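Local coordinates for starch synthase I (Hordeum vulgare, PDB 4HLN), which is a plant glycosyltransferase of the starch synthase family, built from two Rossmann-like domains that face each other across a cleft, at residues 202-205 against 206-209; 212-216 against 217-221; 364-367 against 368-371; 395-398 against 399-402; 483-486 against 487-491. All coordinates share one frame; numbering follows the deposited sequence.

How the contacts relate
The five contacts follow one another along the chain and spread over both domains. Contacts 1 and 2 sit near opposite ends of strand 208-214 in the nine-stranded mixed sheet, their centres about 20 Å apart: contact 1 is the hairpin turn that opens it, contact 2 the turn after it. Contact 3 starts helix 367-374, about 36 Å from contact 2 between centres, and its Tyr-365 reaches residues of the second domain. Contact 4 lies in the connection between strand 389-391, at the edge of the first sheet, and helix 419-432. Contact 5, about 32 Å from contact 4 between centres, is on a helix beside the six-stranded parallel sheet. Together they sample two Rossmann-like halves and the segments between them.

Contact 1 (202-205 against 206-209); sequences HEYR and DNVD
His-202 NE2 donates to Asp-209 OD1 at 2.7 Å, a His-carboxylate hydrogen bond that ties two neighbouring strands together away from the turn. The oxygen is met on its anti side, with the imidazole and carboxylate planes 45° apart; the other oxygen, OD2, is bonded to the hydroxyl of Tyr-260, so both ends of this buried carboxylate have a partner. Nearer the turn, Arg-205 N gives its hydrogen to Val-208 O at 3.1 Å and Val-208 N returns one to Arg-205 O. Beside this pair, Arg-205 NE forms a salt bridge with Asp-206 OD2 (3.0 Å), the two side chains running alongside each other in the same direction.

The phenol of Tyr-204 leans over the turn. CG stands anti to the backbone N (chi1 -166°), which swings the ring along the opposite strand until OH accepts from Asn-207 ND2 at 3.2 Å, nearly straight and in the amide plane. On the way, CE1 passes 3.5 Å from Asn-207 C and CD1 lies 3.4 Å from Asp-209 OD1. Val-208 points to the other face, like Arg-205, and packs against Val-161, Val-163 and Ala-155. Tyr-204 and Asp-209 make a non-hydrogen-bonded pair, Arg-205 and Val-208 a hydrogen-bonded one closed by Asp-206 and Asn-207, the signature of a two-residue beta hairpin with a type I' turn.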
# COMPACT_ATOMS: atom_id res chain seq x y z
N HIS A 202 -25.21 1.37 -8.57
CA HIS A 202 -24.41 0.19 -8.84
C HIS A 202 -23.93 0.08 -10.26
O HIS A 202 -24.63 0.41 -11.19
CB HIS A 202 -25.18 -1.09 -8.47
CG HIS A 202 -24.57 -2.33 -9.05
ND1 HIS A 202 -25.15 -3.02 -10.09
CD2 HIS A 202 -23.42 -2.98 -8.77
CE1 HIS A 202 -24.39 -4.05 -10.42
NE2 HIS A 202 -23.33 -4.05 -9.63
N GLU A 203 -22.71 -0.41 -10.42
CA GLU A 203 -22.24 -0.77 -11.73
C GLU A 203 -21.42 -2.06 -11.72
O GLU A 203 -20.58 -2.29 -10.83
CB GLU A 203 -21.46 0.37 -12.38
CG GLU A 203 -21.01 0.04 -13.80
CD GLU A 203 -19.99 1.01 -14.39
OE1 GLU A 203 -19.68 2.04 -13.73
OE2 GLU A 203 -19.51 0.74 -15.51
N TYR A 204 -21.69 -2.90 -12.70
CA TYR A 204 -20.91 -4.11 -12.90
C TYR A 204 -19.87 -3.81 -13.98
O TYR A 204 -20.22 -3.42 -15.08
CB TYR A 204 -21.84 -5.28 -13.26
CG TYR A 204 -21.18 -6.63 -13.17
CD1 TYR A 204 -20.58 -7.06 -11.98
CD2 TYR A 204 -21.15 -7.49 -14.27
CE1 TYR A 204 -19.97 -8.31 -11.90
CE2 TYR A 204 -20.54 -8.74 -14.20
CZ TYR A 204 -19.96 -9.14 -13.02
OH TYR A 204 -19.35 -10.38 -12.96
N ARG A 205 -18.60 -3.96 -13.64
CA ARG A 205 -17.50 -3.61 -14.55
C ARG A 205 -16.26 -4.39 -14.10
O ARG A 205 -15.92 -4.40 -12.92
CB ARG A 205 -17.24 -2.09 -14.51
CG ARG A 205 -16.32 -1.55 -15.62
CD ARG A 205 -15.48 -0.33 -15.17
NE ARG A 205 -14.47 -0.71 -14.18
CZ ARG A 205 -13.63 0.11 -13.55
NH1 ARG A 205 -13.64 1.43 -13.79
NH2 ARG A 205 -12.76 -0.39 -12.68
N ASP A 206 -15.61 -5.06 -15.04
CA ASP A 206 -14.46 -5.90 -14.70
C ASP A 206 -14.76 -7.03 -13.70
O ASP A 206 -13.89 -7.41 -12.91
CB ASP A 206 -13.29 -5.04 -14.22
CG ASP A 206 -12.76 -4.14 -15.32
OD1 ASP A 206 -12.52 -4.65 -16.44
OD2 ASP A 206 -12.59 -2.92 -15.08
N ASN A 207 -15.99 -7.54 -13.76
CA ASN A 207 -16.47 -8.62 -12.89
C ASN A 207 -16.54 -8.21 -11.45
O ASN A 207 -16.51 -9.05 -10.54
CB ASN A 207 -15.63 -9.88 -13.06
CG ASN A 207 -15.65 -10.37 -14.47
OD1 ASN A 207 -14.64 -10.32 -15.17
ND2 ASN A 207 -16.83 -10.82 -14.93
N VAL A 208 -16.63 -6.90 -11.25
CA VAL A 208 -16.72 -6.35 -9.93
C VAL A 208 -17.99 -5.54 -9.81
O VAL A 208 -18.35 -4.77 -10.70
CB VAL A 208 -15.49 -5.49 -9.57
CG1 VAL A 208 -15.79 -4.57 -8.37
CG2 VAL A 208 -14.30 -6.40 -9.29
N ASP A 209 -18.68 -5.77 -8.70
CA ASP A 209 -19.83 -5.01 -8.30
C ASP A 209 -19.41 -3.74 -7.59
O ASP A 209 -19.03 -3.76 -6.41
CB ASP A 209 -20.69 -5.86 -7.37
CG ASP A 209 -21.50 -6.86 -8.13
OD1 ASP A 209 -22.16 -6.41 -9.08
OD2 ASP A 209 -21.44 -8.07 -7.81

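Contact 2 (212-216 against 217-221); sequences FVDHP and SYHRP
The ring of Tyr-218 slants against the end of strand 208-214: CD2 comes within 3.2 Å of Val-213 O, while CE2 lies 4.2 Å from Val-213 CG1. Its amide binds His-215 O at 3.0 Å, and the phenol oxygen, at the far end, is bonded to Arg-238 O on helix 235-252, whose Leu-241 and Leu-242 also touch this side chain.

Pro-216 starts the short 3-10 turn in which the chain swings away from the strand direction. Its carbonyl oxygen accepts from His-219 N at 2.9 Å, and its CA sits over one face of the His-219 imidazole, 4.2 Å from the centroid, a CH-pi contact. The same ring uses its edge for a nearly straight bond from NE2 to Asp-214 OD1 (2.8 Å), which is met on the syn side of the carboxylate.

Ser-217 is gripped by the other histidine. With CG of His-215 anti to the backbone N (chi1 -174°) and the ring turned by chi2 near -81°, ND1 faces Ser-217 N at 3.0 Å. Because Asp-214 OD1 also meets Arg-167 in a salt bridge, its negative charge is probably well compensated, and the two histidines play different parts: ND1 of His-215 most probably receives a hydrogen, from Ser-217 N, whereas NE2 of His-219 gives one.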
# COMPACT_ATOMS: atom_id res chain seq x y z
N PHE A 212 -22.22 2.18 -4.93
CA PHE A 212 -22.01 3.55 -4.51
C PHE A 212 -23.06 3.98 -3.54
O PHE A 212 -24.25 3.82 -3.79
CB PHE A 212 -22.04 4.46 -5.72
CG PHE A 212 -20.97 4.18 -6.66
CD1 PHE A 212 -19.69 4.69 -6.44
CD2 PHE A 212 -21.20 3.38 -7.77
CE1 PHE A 212 -18.66 4.41 -7.33
CE2 PHE A 212 -20.17 3.10 -8.67
CZ PHE A 212 -18.90 3.61 -8.44
N VAL A 213 -22.60 4.54 -2.43
CA VAL A 213 -23.49 4.98 -1.38
C VAL A 213 -23.76 6.47 -1.57
O VAL A 213 -22.82 7.27 -1.60
CB VAL A 213 -22.89 4.69 -0.01
CG1 VAL A 213 -23.81 5.18 1.10
CG2 VAL A 213 -22.68 3.19 0.10
N ASP A 214 -25.03 6.83 -1.74
CA ASP A 214 -25.38 8.22 -2.03
C ASP A 214 -26.01 8.99 -0.86
O ASP A 214 -27.02 8.57 -0.27
CB ASP A 214 -26.26 8.33 -3.26
CG ASP A 214 -26.28 9.74 -3.84
OD1 ASP A 214 -25.19 10.24 -4.20
OD2 ASP A 214 -27.38 10.35 -3.92
N HIS A 215 -25.39 10.13 -0.56
CA HIS A 215 -25.90 11.08 0.42
C HIS A 215 -25.42 12.47 -0.01
O HIS A 215 -24.35 12.62 -0.62
CB HIS A 215 -25.38 10.72 1.82
CG HIS A 215 -25.98 11.56 2.91
ND1 HIS A 215 -25.52 12.83 3.20
CD2 HIS A 215 -27.00 11.32 3.76
CE1 HIS A 215 -26.24 13.33 4.19
NE2 HIS A 215 -27.14 12.44 4.55
N PRO A 216 -26.22 13.50 0.27
CA PRO A 216 -25.85 14.88 -0.09
C PRO A 216 -24.42 15.30 0.34
O PRO A 216 -23.71 15.97 -0.43
CB PRO A 216 -26.89 15.73 0.63
CG PRO A 216 -28.09 14.79 0.79
CD PRO A 216 -27.54 13.41 0.93
N SER A 217 -24.00 14.88 1.53
CA SER A 217 -22.69 15.27 2.07
C SER A 217 -21.49 14.71 1.30
O SER A 217 -20.35 15.12 1.53
CB SER A 217 -22.58 14.90 3.55
OG SER A 217 -22.32 13.51 3.70
N TYR A 218 -21.73 13.76 0.40
CA TYR A 218 -20.63 13.28 -0.43
C TYR A 218 -20.46 14.14 -1.68
O TYR A 218 -19.45 14.01 -2.37
CB TYR A 218 -20.85 11.84 -0.88
CG TYR A 218 -20.88 10.84 0.22
CD1 TYR A 218 -20.01 10.92 1.29
CD2 TYR A 218 -21.79 9.78 0.18
CE1 TYR A 218 -20.05 9.98 2.31
CE2 TYR A 218 -21.84 8.84 1.19
CZ TYR A 218 -20.97 8.94 2.25
OH TYR A 218 -21.01 8.01 3.25
N HIS A 219 -21.44 14.99 -2.00
CA HIS A 219 -21.39 15.81 -3.21
C HIS A 219 -20.62 17.10 -2.95
O HIS A 219 -21.20 18.13 -2.62
CB HIS A 219 -22.80 16.16 -3.70
CG HIS A 219 -23.69 14.98 -3.88
ND1 HIS A 219 -25.05 15.11 -4.12
CD2 HIS A 219 -23.44 13.66 -3.85
CE1 HIS A 219 -25.59 13.91 -4.22
NE2 HIS A 219 -24.63 13.01 -4.07
N ARG A 220 -19.31 17.03 -3.07
CA ARG A 220 -18.46 18.15 -2.71
C ARG A 220 -17.17 18.05 -3.49
O ARG A 220 -16.57 16.97 -3.60
CB ARG A 220 -18.19 18.20 -1.18
CG ARG A 220 -19.45 18.13 -0.32
CD ARG A 220 -19.42 19.03 0.90
NE ARG A 220 -18.78 18.40 2.05
CZ ARG A 220 -19.42 18.00 3.16
NH1 ARG A 220 -20.74 18.15 3.31
NH2 ARG A 220 -18.72 17.45 4.15
N PRO A 221 -16.74 19.19 -4.06
CA PRO A 221 -15.49 19.33 -4.82
C PRO A 221 -14.28 19.24 -3.90
O PRO A 221 -13.51 18.29 -4.01
CB PRO A 221 -15.62 20.73 -5.42
CG PRO A 221 -16.56 21.46 -4.49
CD PRO A 221 -17.52 20.44 -4.02

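Contact 3 (364-367 against 368-371); sequences GYSW and EVTT
Ser-366 O takes the amide hydrogen of Thr-370 at 3.1 Å and Trp-367 O that of Thr-371 at 2.8 Å, the first i to i+4 bonds of helix 367-374. Ser-366 is the N-cap. Its OG stands between the backbone N and the carbonyl carbon (chi1 61°), a placement that bends the hydroxyl back over the first turn to accept from Val-369 N at 3.2 Å. One residue therefore serves two amides at the start of the helix, one through its side chain and one through its carbonyl; Thr-370 OG1 adds a weak bond to that same carbonyl.

Glu-368 folds back along the outside of this turn. A bend at chi2 (62°) brings OE1 beside Ser-366 CB and Trp-367 CB, alongside the cap rather than out along the helix axis.

The indole of Trp-367 projects out from the helix, and the NE1 side of its pyrrole ring passes Thr-371, 3.2 Å from OG1 at an angle too poor for a hydrogen bond; that hydroxyl is instead bonded to Asn-379 of helix 376-384, which the indole also touches. Ahead of the cap, Tyr-365 turns its ring away to Phe-524 and His-544 of the second domain, and its OH meets Glu-525 N. Its CB and the ring atom CD1 stay by the helix: Tyr-365 CB rests 4.1 Å from Val-369 CG1.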
# COMPACT_ATOMS: atom_id res chain seq x y z
N GLY A 364 6.46 -4.22 7.43
CA GLY A 364 7.86 -4.22 7.04
C GLY A 364 8.72 -3.10 7.61
O GLY A 364 9.69 -2.68 6.99
N TYR A 365 8.38 -2.62 8.81
CA TYR A 365 9.16 -1.55 9.45
C TYR A 365 9.43 -1.78 10.93
O TYR A 365 8.83 -2.65 11.56
CB TYR A 365 8.48 -0.18 9.28
CG TYR A 365 8.41 0.27 7.86
CD1 TYR A 365 9.47 0.96 7.28
CD2 TYR A 365 7.30 -0.01 7.07
CE1 TYR A 365 9.43 1.39 5.96
CE2 TYR A 365 7.24 0.40 5.75
CZ TYR A 365 8.31 1.10 5.20
OH TYR A 365 8.26 1.52 3.89
N SER A 366 10.32 -0.98 11.48
CA SER A 366 10.76 -1.15 12.87
C SER A 366 9.74 -0.59 13.84
O SER A 366 8.90 0.23 13.48
CB SER A 366 12.08 -0.41 13.08
OG SER A 366 11.90 0.98 12.83
N TRP A 367 9.84 -1.02 15.10
CA TRP A 367 9.01 -0.47 16.16
C TRP A 367 9.07 1.07 16.16
O TRP A 367 8.05 1.76 16.24
CB TRP A 367 9.48 -0.99 17.53
CG TRP A 367 8.69 -0.43 18.68
CD1 TRP A 367 8.88 0.78 19.31
CD2 TRP A 367 7.56 -1.04 19.33
NE1 TRP A 367 7.95 0.95 20.31
CE2 TRP A 367 7.13 -0.15 20.34
CE3 TRP A 367 6.88 -2.25 19.15
CZ2 TRP A 367 6.05 -0.44 21.18
CZ3 TRP A 367 5.80 -2.53 19.98
CH2 TRP A 367 5.40 -1.63 20.98
N GLU A 368 10.29 1.58 16.05
CA GLU A 368 10.57 3.00 16.13
C GLU A 368 9.85 3.77 15.03
O GLU A 368 9.28 4.84 15.28
CB GLU A 368 12.09 3.23 16.04
CG GLU A 368 12.92 2.57 17.16
CD GLU A 368 12.84 1.02 17.21
OE1 GLU A 368 12.59 0.37 16.16
OE2 GLU A 368 13.05 0.46 18.31
N VAL A 369 9.88 3.25 13.81
CA VAL A 369 9.24 3.91 12.69
C VAL A 369 7.72 3.92 12.90
O VAL A 369 7.07 4.96 12.77
CB VAL A 369 9.60 3.24 11.34
CG1 VAL A 369 8.74 3.80 10.22
CG2 VAL A 369 11.07 3.45 11.03
N THR A 370 7.18 2.76 13.24
CA THR A 370 5.75 2.64 13.49
C THR A 370 5.30 3.61 14.60
O THR A 370 4.27 4.26 14.48
CB THR A 370 5.37 1.21 13.86
OG1 THR A 370 5.66 0.34 12.76
CG2 THR A 370 3.90 1.14 14.18
N THR A 371 6.10 3.70 15.66
CA THR A 371 5.79 4.60 16.78
C THR A 371 5.79 6.06 16.37
O THR A 371 5.00 6.87 16.85
CB THR A 371 6.78 4.43 17.91
OG1 THR A 371 6.45 3.24 18.64
CG2 THR A 371 6.72 5.63 18.84

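Contact 4 (395-398 against 399-402); sequences GIDI and NDWN
Asp-397 holds CG anti to its own nitrogen (chi1 -174°), which brings OD1 to the backbone N of Asn-399, and Asn-399 places CG beside its own N (chi1 -56°), with the plane of its side-chain amide 84° from the carboxylate. OD1 of Asp-397 accepts from Asn-399 N at 2.7 Å, approached on the anti side and well out of the carboxylate plane. This bond closes an Asx turn. The main chain of the same aspartate extends the turn, its carbonyl oxygen taking Trp-401 N at 3.0 Å in the carbonyl plane and Asp-400 N only weakly. The turn belongs to the connection between strand 389-391 and helix 419-432, which leads from the first domain towards the second.

The other carboxylate oxygen faces a like charge: Asp-397 OD2 lies 3.3 Å from Asp-400 OD2, a proximity that would tend to raise the proton affinity of one of the two groups. Trp-401 offers the edge of its indole to the carbonyl of Asp-397, with CD1 3.2 Å from O, while its faces serve other partners, for the ring stacks with Tyr-533 and with His-509. Ile-396 CD1 reaches Trp-401 CB at 4.3 Å, and the isoleucine continues onto Leu-532 and Gln-536 of helix 529-536.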
# COMPACT_ATOMS: atom_id res chain seq x y z
N GLY A 395 1.09 -5.96 -6.59
CA GLY A 395 1.53 -6.56 -7.83
C GLY A 395 1.90 -5.49 -8.85
O GLY A 395 1.71 -4.29 -8.61
N ILE A 396 2.43 -5.92 -9.99
CA ILE A 396 2.76 -5.00 -11.07
C ILE A 396 2.24 -5.58 -12.35
O ILE A 396 2.07 -6.79 -12.45
CB ILE A 396 4.30 -4.79 -11.23
CG1 ILE A 396 4.94 -6.03 -11.85
CG2 ILE A 396 4.95 -4.42 -9.90
CD1 ILE A 396 6.46 -6.03 -11.81
N ASP A 397 2.00 -4.72 -13.34
CA ASP A 397 1.64 -5.14 -14.70
C ASP A 397 2.87 -5.63 -15.46
O ASP A 397 3.77 -4.85 -15.78
CB ASP A 397 1.01 -3.97 -15.45
CG ASP A 397 0.49 -4.38 -16.82
OD1 ASP A 397 0.88 -5.46 -17.31
OD2 ASP A 397 -0.31 -3.60 -17.39
N ILE A 398 2.91 -6.93 -15.76
CA ILE A 398 4.10 -7.50 -16.38
C ILE A 398 4.05 -7.38 -17.90
O ILE A 398 4.95 -7.83 -18.60
CB ILE A 398 4.32 -8.96 -15.96
CG1 ILE A 398 3.10 -9.80 -16.34
CG2 ILE A 398 4.60 -9.05 -14.45
CD1 ILE A 398 3.25 -11.27 -16.05
N ASN A 399 2.99 -6.77 -18.40
CA ASN A 399 2.95 -6.43 -19.81
C ASN A 399 3.75 -5.16 -20.04
O ASN A 399 4.44 -5.02 -21.05
CB ASN A 399 1.51 -6.26 -20.30
CG ASN A 399 0.67 -7.50 -20.04
OD1 ASN A 399 -0.44 -7.41 -19.51
ND2 ASN A 399 1.20 -8.67 -20.40
N ASP A 400 3.68 -4.25 -19.09
CA ASP A 400 4.48 -3.03 -19.11
C ASP A 400 5.91 -3.30 -18.62
O ASP A 400 6.86 -2.72 -19.12
CB ASP A 400 3.84 -1.93 -18.26
CG ASP A 400 2.43 -1.58 -18.72
OD1 ASP A 400 2.11 -1.82 -19.91
OD2 ASP A 400 1.65 -1.05 -17.89
N TRP A 401 6.05 -4.19 -17.64
CA TRP A 401 7.34 -4.42 -17.00
C TRP A 401 7.91 -5.81 -17.20
O TRP A 401 7.77 -6.68 -16.34
CB TRP A 401 7.29 -4.07 -15.51
CG TRP A 401 6.81 -2.67 -15.27
CD1 TRP A 401 5.51 -2.27 -15.15
CD2 TRP A 401 7.61 -1.49 -15.14
NE1 TRP A 401 5.45 -0.91 -14.95
CE2 TRP A 401 6.73 -0.41 -14.93
CE3 TRP A 401 8.99 -1.24 -15.18
CZ2 TRP A 401 7.18 0.90 -14.76
CZ3 TRP A 401 9.43 0.06 -15.01
CH2 TRP A 401 8.53 1.11 -14.80
N ASN A 402 8.57 -6.01 -18.32
CA ASN A 402 9.21 -7.27 -18.59
C ASN A 402 10.45 -7.00 -19.43
O ASN A 402 10.36 -6.46 -20.52
CB ASN A 402 8.23 -8.19 -19.32
CG ASN A 402 8.81 -9.55 -19.57
OD1 ASN A 402 9.70 -10.01 -18.86
ND2 ASN A 402 8.31 -10.22 -20.60

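Contact 5 (483-486 against 487-491); sequences EGWM and RSTES
Arg-487 runs back along the helix over the turn before it, touching Glu-483 and Gly-484 along much of its length. CB lies 3.6 Å from Gly-484 O, and CG is equally close to Glu-483 O, the carbonyl that also accepts from Arg-487 N. Beyond CD the chain bends at chi3 (-80°), which lays the guanidinium flat over the backbone: NE passes 3.7 Å from Gly-484 CA, and NH2, at the tip, comes to 3.1 Å from the same carbon. The carbonyl oxygen of Glu-483 lies over one face of the group. NH1 approaches Glu-483 CB, but Glu-483 OE1 stays 4.4 Å from Arg-487 NH1, too far to pair with it; Glu-483 spends OE2 on Ser-477 OG and Gly-478 N. The lack of a side chain at Gly-484 leaves the guanidinium directly against the main chain.

Round the helix, Thr-489 OG1 donates to Trp-485 O at 2.6 Å, while Thr-489 N reaches that carbonyl from the opposite face of its plane. With its hydrogen turned to the carbonyl, the hydroxyl oxygen sits 3.0 Å above the plane of the Trp-485 indole. That ring and Thr-489 both pack on Ile-462 of helix 455-466, and Met-486 covers Val-501. Glu-490 binds Gly-499 N. Helix 480-492 is the connecting helix of a beta-alpha-beta crossover between parallel strands 471-476 and 497-501, the building unit of a Rossmann-like domain.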
# COMPACT_ATOMS: atom_id res chain seq x y z
N GLU A 483 15.22 20.29 -6.99
CA GLU A 483 15.56 20.24 -8.40
C GLU A 483 16.81 21.07 -8.63
O GLU A 483 17.74 20.64 -9.32
CB GLU A 483 14.41 20.77 -9.25
CG GLU A 483 13.18 19.87 -9.24
CD GLU A 483 12.04 20.43 -10.09
OE1 GLU A 483 12.27 21.44 -10.80
OE2 GLU A 483 10.93 19.86 -10.04
N GLY A 484 16.81 22.27 -8.05
CA GLY A 484 17.95 23.17 -8.18
C GLY A 484 19.19 22.50 -7.63
O GLY A 484 20.30 22.69 -8.14
N TRP A 485 18.99 21.70 -6.59
CA TRP A 485 20.09 21.03 -5.93
C TRP A 485 20.63 19.90 -6.79
O TRP A 485 21.84 19.66 -6.84
CB TRP A 485 19.64 20.49 -4.57
CG TRP A 485 20.67 19.61 -3.98
CD1 TRP A 485 21.71 19.98 -3.19
CD2 TRP A 485 20.78 18.19 -4.14
NE1 TRP A 485 22.46 18.89 -2.83
CE2 TRP A 485 21.91 17.77 -3.41
CE3 TRP A 485 20.03 17.24 -4.83
CZ2 TRP A 485 22.31 16.44 -3.34
CZ3 TRP A 485 20.43 15.90 -4.76
CH2 TRP A 485 21.56 15.52 -4.03
N MET A 486 19.73 19.20 -7.47
CA MET A 486 20.16 18.21 -8.44
C MET A 486 21.14 18.82 -9.44
O MET A 486 22.20 18.25 -9.72
CB MET A 486 18.96 17.59 -9.16
CG MET A 486 18.11 16.70 -8.26
SD MET A 486 16.56 16.16 -8.99
CE MET A 486 17.13 15.12 -10.34
N ARG A 487 20.80 19.99 -9.97
CA ARG A 487 21.65 20.65 -10.96
C ARG A 487 23.05 20.99 -10.45
O ARG A 487 24.05 20.73 -11.13
CB ARG A 487 20.96 21.89 -11.54
CG ARG A 487 19.63 21.58 -12.23
CD ARG A 487 18.98 22.83 -12.82
NE ARG A 487 18.28 23.62 -11.81
CZ ARG A 487 16.97 23.55 -11.59
NH1 ARG A 487 16.21 22.73 -12.31
NH2 ARG A 487 16.41 24.31 -10.64
N SER A 488 23.14 21.54 -9.25
CA SER A 488 24.44 21.95 -8.71
C SER A 488 25.31 20.75 -8.37
O SER A 488 26.53 20.79 -8.52
CB SER A 488 24.25 22.85 -7.48
OG SER A 488 23.00 22.61 -6.85
N THR A 489 24.66 19.69 -7.91
CA THR A 489 25.36 18.47 -7.51
C THR A 489 26.02 17.82 -8.72
O THR A 489 27.16 17.36 -8.66
CB THR A 489 24.38 17.46 -6.91
OG1 THR A 489 23.64 18.09 -5.85
CG2 THR A 489 25.12 16.24 -6.38
N GLU A 490 25.25 17.77 -9.81
CA GLU A 490 25.72 17.23 -11.07
C GLU A 490 26.97 17.96 -11.51
O GLU A 490 27.89 17.37 -12.08
CB GLU A 490 24.63 17.44 -12.11
CG GLU A 490 25.00 16.99 -13.50
CD GLU A 490 23.76 16.82 -14.35
OE1 GLU A 490 23.01 15.84 -14.13
OE2 GLU A 490 23.53 17.67 -15.23
N SER A 491 26.98 19.26 -11.25
CA SER A 491 28.09 20.11 -11.61
C SER A 491 29.34 19.83 -10.76
O SER A 491 30.46 19.86 -11.27
CB SER A 491 27.66 21.57 -11.50
OG SER A 491 28.70 22.41 -11.93